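Local coordinates for DNA ligase D 3'-phosphoesterase domain-containing protein (Methanocella paludicola, PDB 5DMP) that probably trims 3' ends of DNA during archaeal non-homologous end joining, acting as a phosphoesterase that removes terminal phosphates and nucleotides, at residues I5-K10 and G56-E61; Q9-S14 and G72-W77; V76-T81 and D154-G159. All coordinates share one frame; numbering follows the deposited sequence.

Contact 1 of 3, residues I5-K10 and G56-E61. With VN4 (oxido(dioxo)vanadium), chain J.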
# COMPACT_ATOMS: atom_id res chain seq x y z
N ILE A 5 -6.72 -8.87 3.29
CA ILE A 5 -6.93 -7.53 2.77
C ILE A 5 -5.63 -6.86 2.34
O ILE A 5 -4.61 -6.95 3.03
CB ILE A 5 -7.59 -6.68 3.88
CG1 ILE A 5 -9.05 -7.06 4.01
CG2 ILE A 5 -7.55 -5.15 3.64
CD1 ILE A 5 -9.48 -6.66 5.40
N TYR A 6 -5.72 -6.15 1.21
CA TYR A 6 -4.73 -5.11 0.75
C TYR A 6 -5.56 -3.83 0.67
O TYR A 6 -6.74 -3.83 0.18
CB TYR A 6 -4.20 -5.56 -0.64
CG TYR A 6 -4.04 -4.41 -1.58
CD1 TYR A 6 -3.01 -3.46 -1.35
CD2 TYR A 6 -4.89 -4.25 -2.67
CE1 TYR A 6 -2.86 -2.34 -2.19
CE2 TYR A 6 -4.77 -3.12 -3.54
CZ TYR A 6 -3.74 -2.19 -3.30
OH TYR A 6 -3.61 -1.10 -4.16
N VAL A 7 -5.02 -2.73 1.18
CA VAL A 7 -5.68 -1.43 1.03
C VAL A 7 -4.61 -0.34 0.90
O VAL A 7 -3.51 -0.46 1.48
CB VAL A 7 -6.60 -1.15 2.27
CG1 VAL A 7 -5.80 -1.23 3.60
CG2 VAL A 7 -7.38 0.19 2.11
N ILE A 8 -4.92 0.71 0.16
CA ILE A 8 -4.14 1.92 0.19
C ILE A 8 -5.11 3.04 0.52
O ILE A 8 -6.16 3.23 -0.18
CB ILE A 8 -3.49 2.24 -1.20
CG1 ILE A 8 -2.36 1.17 -1.47
CG2 ILE A 8 -2.94 3.69 -1.16
CD1 ILE A 8 -1.62 1.26 -2.85
N GLN A 9 -4.75 3.82 1.53
CA GLN A 9 -5.54 5.03 1.81
C GLN A 9 -4.71 6.23 1.37
O GLN A 9 -3.49 6.26 1.60
CB GLN A 9 -5.87 5.10 3.28
CG GLN A 9 -7.10 4.21 3.59
CD GLN A 9 -7.12 3.63 4.97
OE1 GLN A 9 -6.12 3.09 5.49
NE2 GLN A 9 -8.32 3.65 5.59
N LYS A 10 -5.36 7.17 0.70
CA LYS A 10 -4.69 8.43 0.31
C LYS A 10 -4.99 9.39 1.45
O LYS A 10 -6.16 9.52 1.92
CB LYS A 10 -5.22 8.92 -1.06
CG LYS A 10 -4.50 10.20 -1.55
CD LYS A 10 -5.04 10.56 -2.95
CE LYS A 10 -4.37 11.86 -3.48
NZ LYS A 10 -5.02 12.16 -4.80
N GLY A 56 -10.56 -3.62 10.61
CA GLY A 56 -11.72 -2.81 10.22
C GLY A 56 -11.38 -1.39 9.74
O GLY A 56 -12.19 -0.76 9.06
N TYR A 57 -10.17 -0.89 10.04
CA TYR A 57 -9.71 0.39 9.47
C TYR A 57 -9.57 0.41 7.95
O TYR A 57 -9.54 1.49 7.32
CB TYR A 57 -8.35 0.73 10.11
CG TYR A 57 -8.02 2.18 10.05
CD1 TYR A 57 -8.60 3.06 10.95
CD2 TYR A 57 -7.14 2.70 9.09
CE1 TYR A 57 -8.27 4.44 10.94
CE2 TYR A 57 -6.86 4.07 9.02
CZ TYR A 57 -7.42 4.93 9.98
OH TYR A 57 -7.13 6.25 10.01
N ALA A 58 -9.51 -0.77 7.33
CA ALA A 58 -9.35 -0.79 5.83
C ALA A 58 -10.43 -0.00 5.06
O ALA A 58 -10.19 0.51 3.95
CB ALA A 58 -9.33 -2.23 5.35
N THR A 59 -11.65 0.10 5.61
CA THR A 59 -12.70 0.87 4.89
C THR A 59 -12.96 2.22 5.56
O THR A 59 -13.97 2.87 5.26
CB THR A 59 -14.01 0.05 4.76
OG1 THR A 59 -14.41 -0.31 6.08
CG2 THR A 59 -13.74 -1.26 4.03
N PHE A 60 -12.06 2.69 6.44
CA PHE A 60 -12.25 4.01 7.03
C PHE A 60 -12.00 5.09 5.97
O PHE A 60 -10.89 5.12 5.37
CB PHE A 60 -11.28 4.28 8.22
CG PHE A 60 -11.38 5.67 8.72
CD1 PHE A 60 -12.62 6.16 9.20
CD2 PHE A 60 -10.35 6.58 8.52
CE1 PHE A 60 -12.76 7.48 9.63
CE2 PHE A 60 -10.50 7.89 8.95
CZ PHE A 60 -11.69 8.34 9.49
N GLU A 61 -13.00 5.96 5.73
CA GLU A 61 -12.83 7.09 4.80
C GLU A 61 -13.51 8.25 5.49
O GLU A 61 -14.68 8.09 5.84
CB GLU A 61 -13.58 6.75 3.49
CG GLU A 61 -13.59 7.91 2.52
CD GLU A 61 -13.86 7.43 1.10
OE1 GLU A 61 -12.97 6.78 0.51
OE2 GLU A 61 -14.98 7.74 0.56
V VN4 J . -3.48 6.49 9.79
O1 VN4 J . -4.11 6.12 11.57
O2 VN4 J . -4.94 7.26 8.79
O3 VN4 J . -1.69 6.10 9.28
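Part of the vanadium-oxide pocket of this phosphoesterase is built where the 3-10 turn 56-58 and the loop after it lie against strand 5-12; Gln-9 of the strand holds Tyr-57 of the turn and Phe-60 of the loop. One amide nitrogen, Gln-9 NE2, serves two backbone carbonyls. It donates to Phe-60 O at 3.0 Å, on a lone pair and close to both the carbonyl plane and the glutamine amide plane. Its second bond, to Tyr-57 O, is less regular: the N-H...O angle is 136° and the donor is tilted from the carbonyl plane. Tyr-57 O also accepts from Phe-60 N, which arrives from the opposite face of that plane, so two donors clamp this oxygen. Gln-9 OE1 is hydrogen-bonded to Arg-21 of the adjoining strand 16-24; with both ends of the amide engaged, its rotation is fixed.

In the all-antiparallel sheet of this LigD-type domain, strand 5-12 points Ile-5, Val-7 and Gln-9 toward the turn, and Tyr-6 and Ile-8 away from it. Ala-58 CB packs 3.8 Å from Ile-5 CG2 and 4.1 Å from Val-7 CG1, while the other valine methyl, CG2, lies 3.4 Å from Ala-58 O, a buried oxygen with no hydrogen-bond partner in the model. The Tyr-57 ring, with CG anti to the backbone N (chi1 -158°), carries Phe-60 CB over the centre of one face and stands 73° from the Gln-9 amide plane. Its hydroxyl donates to vanadate O2 at 2.7 Å, and O2 lies at the ring edge, near its plane.

Contact 2 of 3, residues Q9-S14 and G72-W77. With VN4 (oxido(dioxo)vanadium), chain J.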
# COMPACT_ATOMS: atom_id res chain seq x y z
N GLN A 9 -4.75 3.82 1.53
CA GLN A 9 -5.54 5.03 1.81
C GLN A 9 -4.71 6.23 1.37
O GLN A 9 -3.49 6.26 1.60
CB GLN A 9 -5.87 5.10 3.28
CG GLN A 9 -7.10 4.21 3.59
CD GLN A 9 -7.12 3.63 4.97
OE1 GLN A 9 -6.12 3.09 5.49
NE2 GLN A 9 -8.32 3.65 5.59
N LYS A 10 -5.36 7.17 0.70
CA LYS A 10 -4.69 8.43 0.31
C LYS A 10 -4.99 9.39 1.45
O LYS A 10 -6.16 9.52 1.92
CB LYS A 10 -5.22 8.92 -1.06
CG LYS A 10 -4.50 10.20 -1.55
CD LYS A 10 -5.04 10.56 -2.95
CE LYS A 10 -4.37 11.86 -3.48
NZ LYS A 10 -5.02 12.16 -4.80
N HIS A 11 -3.94 10.07 1.95
CA HIS A 11 -4.06 10.68 3.21
C HIS A 11 -3.53 12.10 3.11
O HIS A 11 -2.33 12.33 2.88
CB HIS A 11 -3.27 9.88 4.24
CG HIS A 11 -3.63 10.22 5.64
ND1 HIS A 11 -3.42 9.35 6.69
CD2 HIS A 11 -4.20 11.33 6.17
CE1 HIS A 11 -3.86 9.91 7.81
NE2 HIS A 11 -4.32 11.12 7.51
N ASP A 12 -4.43 13.04 3.22
CA ASP A 12 -4.02 14.44 3.20
C ASP A 12 -3.83 14.88 4.64
O ASP A 12 -4.80 15.23 5.31
CB ASP A 12 -5.09 15.29 2.51
CG ASP A 12 -4.59 16.66 2.10
OD1 ASP A 12 -3.36 16.87 2.05
OD2 ASP A 12 -5.46 17.50 1.80
N ALA A 13 -2.57 14.79 5.09
CA ALA A 13 -2.13 15.13 6.45
C ALA A 13 -1.24 16.39 6.41
O ALA A 13 -1.55 17.35 5.68
CB ALA A 13 -1.37 13.95 7.06
N SER A 14 -0.16 16.36 7.21
CA SER A 14 0.89 17.38 7.14
C SER A 14 1.26 17.61 5.66
O SER A 14 1.08 18.72 5.11
CB SER A 14 2.13 16.90 7.90
OG SER A 14 1.80 15.97 8.91
N GLY A 72 -6.20 14.77 9.54
CA GLY A 72 -6.45 15.13 8.12
C GLY A 72 -7.55 14.28 7.47
O GLY A 72 -8.44 13.73 8.17
N THR A 73 -7.51 14.21 6.15
CA THR A 73 -8.58 13.55 5.37
C THR A 73 -8.03 12.24 4.88
O THR A 73 -6.94 12.20 4.39
CB THR A 73 -8.95 14.38 4.15
OG1 THR A 73 -9.26 15.70 4.58
CG2 THR A 73 -10.22 13.81 3.50
N VAL A 74 -8.83 11.19 5.01
CA VAL A 74 -8.43 9.85 4.64
C VAL A 74 -9.41 9.34 3.60
O VAL A 74 -10.63 9.33 3.83
CB VAL A 74 -8.49 8.90 5.84
CG1 VAL A 74 -8.11 7.47 5.46
CG2 VAL A 74 -7.58 9.46 6.96
N MET A 75 -8.86 8.93 2.47
CA MET A 75 -9.63 8.36 1.38
C MET A 75 -9.24 6.91 1.20
O MET A 75 -8.05 6.60 1.22
CB MET A 75 -9.27 9.11 0.08
CG MET A 75 -9.74 8.35 -1.17
SD MET A 75 -9.11 9.06 -2.72
CE MET A 75 -9.86 10.71 -2.67
N VAL A 76 -10.20 6.02 0.95
CA VAL A 76 -9.84 4.65 0.63
C VAL A 76 -9.59 4.68 -0.86
O VAL A 76 -10.50 4.75 -1.68
CB VAL A 76 -10.95 3.61 1.01
CG1 VAL A 76 -10.50 2.22 0.55
CG2 VAL A 76 -11.08 3.63 2.56
N TRP A 77 -8.30 4.68 -1.19
CA TRP A 77 -7.85 4.93 -2.53
C TRP A 77 -7.82 3.66 -3.39
O TRP A 77 -8.08 3.72 -4.59
CB TRP A 77 -6.48 5.71 -2.47
CG TRP A 77 -5.92 6.09 -3.84
CD1 TRP A 77 -6.11 7.30 -4.52
CD2 TRP A 77 -5.06 5.28 -4.69
NE1 TRP A 77 -5.37 7.26 -5.74
CE2 TRP A 77 -4.78 6.03 -5.87
CE3 TRP A 77 -4.53 3.97 -4.57
CZ2 TRP A 77 -3.96 5.52 -6.91
CZ3 TRP A 77 -3.71 3.45 -5.60
CH2 TRP A 77 -3.45 4.25 -6.78
V VN4 J . -3.48 6.49 9.79
O1 VN4 J . -4.11 6.12 11.57
O2 VN4 J . -4.94 7.26 8.79
O3 VN4 J . -1.69 6.10 9.28
O HOH W 1 -4.22 9.89 -6.59
O HOH W 2 -8.33 17.25 2.55
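A chi1 of -164° turns the His-11 ring away from its own backbone N and beneath Val-74 CG2. That methyl makes a CH-pi contact, 3.8 Å from the ring centroid and 15° off the ring normal. The two residues form a non-hydrogen-bonded pair in the antiparallel pairing of strands 5-12 and 72-84, whose short segments run at 159° to each other. Gln-9 and Val-76 form the next such pair on the same face, where Val-74 CG1 crosses the glutamine chain, nearest NE2 and CG.

Both His-11 and Val-74 line the vanadate pocket. His-11 CE1 comes within 3.0 Å of vanadate O2, and the imidazole is about 3 Å from the bound magnesium ion at its nearest atoms. Asp-19 OD2 shares a hydrogen bond with His-11 ND1, which holds the ring's rotation, and His-11 NE2 makes weak bonds to Gly-70 O and Gly-71 O.

The hydrogen-bonded pairs are Lys-10 with Met-75 and Asp-12 with Thr-73. Each is closed by two reciprocal N-H...O bonds; the one from Met-75 N to Lys-10 O is the straightest of the four. Gly-72 begins strand 72-84 at backbone angles that call for glycine: a side chain here would collide with Asp-12 O, to which Gly-72 CA makes a CA-H...O contact of 3.3 Å.

On the face away from the pocket, the extended Lys-10 chain crosses Trp-77, and Lys-10 CB lies 3.7 Å from Trp-77 CB. Farther out, one water accepts from both Lys-10 NZ and Trp-77 NE1, and a second water donates to Asp-12 OD2 while lying 2.7 Å from Thr-73 OG1.

Contact 3 of 3, residues V76-T81 and D154-G159. With EDO (1,2-ethanediol), chain C; EDO (1,2-ethanediol), chain B.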
# COMPACT_ATOMS: atom_id res chain seq x y z
N VAL A 76 -10.20 6.02 0.95
CA VAL A 76 -9.84 4.65 0.63
C VAL A 76 -9.59 4.68 -0.86
O VAL A 76 -10.50 4.75 -1.68
CB VAL A 76 -10.95 3.61 1.01
CG1 VAL A 76 -10.50 2.22 0.55
CG2 VAL A 76 -11.08 3.63 2.56
N TRP A 77 -8.30 4.68 -1.19
CA TRP A 77 -7.85 4.93 -2.53
C TRP A 77 -7.82 3.66 -3.39
O TRP A 77 -8.08 3.72 -4.59
CB TRP A 77 -6.48 5.71 -2.47
CG TRP A 77 -5.92 6.09 -3.84
CD1 TRP A 77 -6.11 7.30 -4.52
CD2 TRP A 77 -5.06 5.28 -4.69
NE1 TRP A 77 -5.37 7.26 -5.74
CE2 TRP A 77 -4.78 6.03 -5.87
CE3 TRP A 77 -4.53 3.97 -4.57
CZ2 TRP A 77 -3.96 5.52 -6.91
CZ3 TRP A 77 -3.71 3.45 -5.60
CH2 TRP A 77 -3.45 4.25 -6.78
N ASP A 78 -7.50 2.47 -2.81
CA ASP A 78 -7.65 1.23 -3.53
C ASP A 78 -7.85 0.16 -2.47
O ASP A 78 -7.44 0.36 -1.31
CB ASP A 78 -6.36 0.85 -4.32
CG ASP A 78 -6.61 -0.25 -5.33
OD1 ASP A 78 -7.80 -0.54 -5.65
OD2 ASP A 78 -5.65 -0.90 -5.88
N ILE A 79 -8.54 -0.90 -2.81
CA ILE A 79 -8.78 -1.96 -1.81
C ILE A 79 -8.99 -3.28 -2.59
O ILE A 79 -9.37 -3.32 -3.78
CB ILE A 79 -10.00 -1.62 -0.91
CG1 ILE A 79 -10.00 -2.51 0.36
CG2 ILE A 79 -11.31 -1.77 -1.75
CD1 ILE A 79 -10.91 -1.96 1.47
N GLY A 80 -8.67 -4.39 -1.95
CA GLY A 80 -8.90 -5.70 -2.53
C GLY A 80 -8.22 -6.70 -1.61
O GLY A 80 -8.29 -6.60 -0.39
N THR A 81 -7.57 -7.67 -2.22
CA THR A 81 -6.90 -8.72 -1.49
C THR A 81 -5.52 -8.89 -2.12
O THR A 81 -5.16 -8.12 -3.05
CB THR A 81 -7.69 -10.08 -1.62
OG1 THR A 81 -7.84 -10.43 -3.00
CG2 THR A 81 -9.13 -9.95 -1.00
N ASP A 154 -9.48 9.23 -7.18
CA ASP A 154 -10.65 9.32 -6.29
C ASP A 154 -10.96 8.03 -5.51
O ASP A 154 -10.38 6.98 -5.78
CB ASP A 154 -11.92 9.88 -7.02
CG ASP A 154 -11.63 11.25 -7.65
OD1 ASP A 154 -10.85 12.03 -7.03
OD2 ASP A 154 -12.11 11.48 -8.80
N SER A 155 -11.89 8.14 -4.58
CA SER A 155 -12.21 6.99 -3.67
C SER A 155 -12.72 5.80 -4.45
O SER A 155 -13.66 5.90 -5.25
CB SER A 155 -13.22 7.41 -2.58
OG SER A 155 -13.74 6.28 -1.95
N VAL A 156 -12.12 4.65 -4.16
CA VAL A 156 -12.57 3.37 -4.72
C VAL A 156 -13.90 2.99 -4.04
O VAL A 156 -14.69 2.23 -4.61
CB VAL A 156 -11.43 2.31 -4.55
CG1 VAL A 156 -11.32 1.77 -3.14
CG2 VAL A 156 -11.56 1.21 -5.53
N LEU A 157 -14.14 3.50 -2.85
CA LEU A 157 -15.40 3.11 -2.13
C LEU A 157 -16.61 3.98 -2.55
O LEU A 157 -17.74 3.48 -2.65
CB LEU A 157 -15.26 3.26 -0.59
CG LEU A 157 -14.34 2.14 -0.02
CD1 LEU A 157 -14.35 2.23 1.50
CD2 LEU A 157 -14.71 0.74 -0.43
N THR A 158 -16.37 5.27 -2.75
CA THR A 158 -17.49 6.18 -2.97
C THR A 158 -17.39 7.01 -4.24
O THR A 158 -18.33 7.75 -4.60
CB THR A 158 -17.61 7.19 -1.81
OG1 THR A 158 -16.40 7.97 -1.73
CG2 THR A 158 -17.84 6.49 -0.48
N GLY A 159 -16.24 6.98 -4.89
CA GLY A 159 -15.98 7.84 -6.06
C GLY A 159 -15.71 9.30 -5.71
O GLY A 159 -15.44 10.09 -6.60
C1 EDO C . -11.68 5.20 -8.63
O1 EDO C . -12.10 3.82 -8.59
C2 EDO C . -12.91 6.08 -8.48
O2 EDO C . -13.98 5.20 -8.13
C1 EDO B . -9.23 16.46 -5.38
O1 EDO B . -9.96 17.04 -4.25
C2 EDO B . -8.37 15.26 -4.99
O2 EDO B . -9.12 14.03 -4.83
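Val-76 and Val-156 meet through backbone and side chain together: Val-156 N donates to Val-76 O at 3.0 Å with an N-H...O angle of 151°, and their CG1 methyls pack 3.8 Å apart. The tight part is centred on Val-156. Its CG1, placed between the backbone N and the carbonyl carbon (chi1 77°), also lies 3.7 Å from Asp-78 CA and touches Ile-79 CG2. Leu-157 adds CD1 against Val-76 CB at 3.7 Å.

Outward the packing thins. Leu-157 is largely exposed and its CD2 is 4.4 Å from Ile-79 CG2; one ethanediol, probably from the crystallisation liquor, donates through O2 to Ser-155 O, and a second makes a weak bond to Asp-154 OD1.

Ser-155 OG accepts from Thr-158 N at 2.9 Å and more weakly from Leu-157 N, and is also hydrogen-bonded to Glu-61. Replacing it with an alanine would probably leave these two amides and the Glu-61 carboxylate without this shared partner, and set the turn freer to shift.

Across from it, Trp-77 and Asp-78 both face Ile-8, a classic beta bulge in strand 72-84, beside which the 154-159 turn is closed by an ST motif at Ser-155.

Overall arrangement
Contacts 1 and 2 share Gln-9 and Lys-10 of strand 5-12, with centres 10 Å apart, and both reach the vanadate: Tyr-57 comes from the first, His-11 and Val-74 from the second, while His-53 supplies a further hydrogen bond to it. Contact 3 continues contact 2 along strand 72-84 through Val-76 and Trp-77, but stands back from the site; between nearest atoms, the side chain of Val-76 is about 9 Å from the bound VN4, the oxido(dioxo)vanadium. Glu-61 joins all three, its OE1 lying 2.9 Å from Val-76 N and 2.6 Å from Ser-155 OG. Tyr-6 OH, 2.7 Å from Asp-78 OD2, ties strand 5-12 to contact 3.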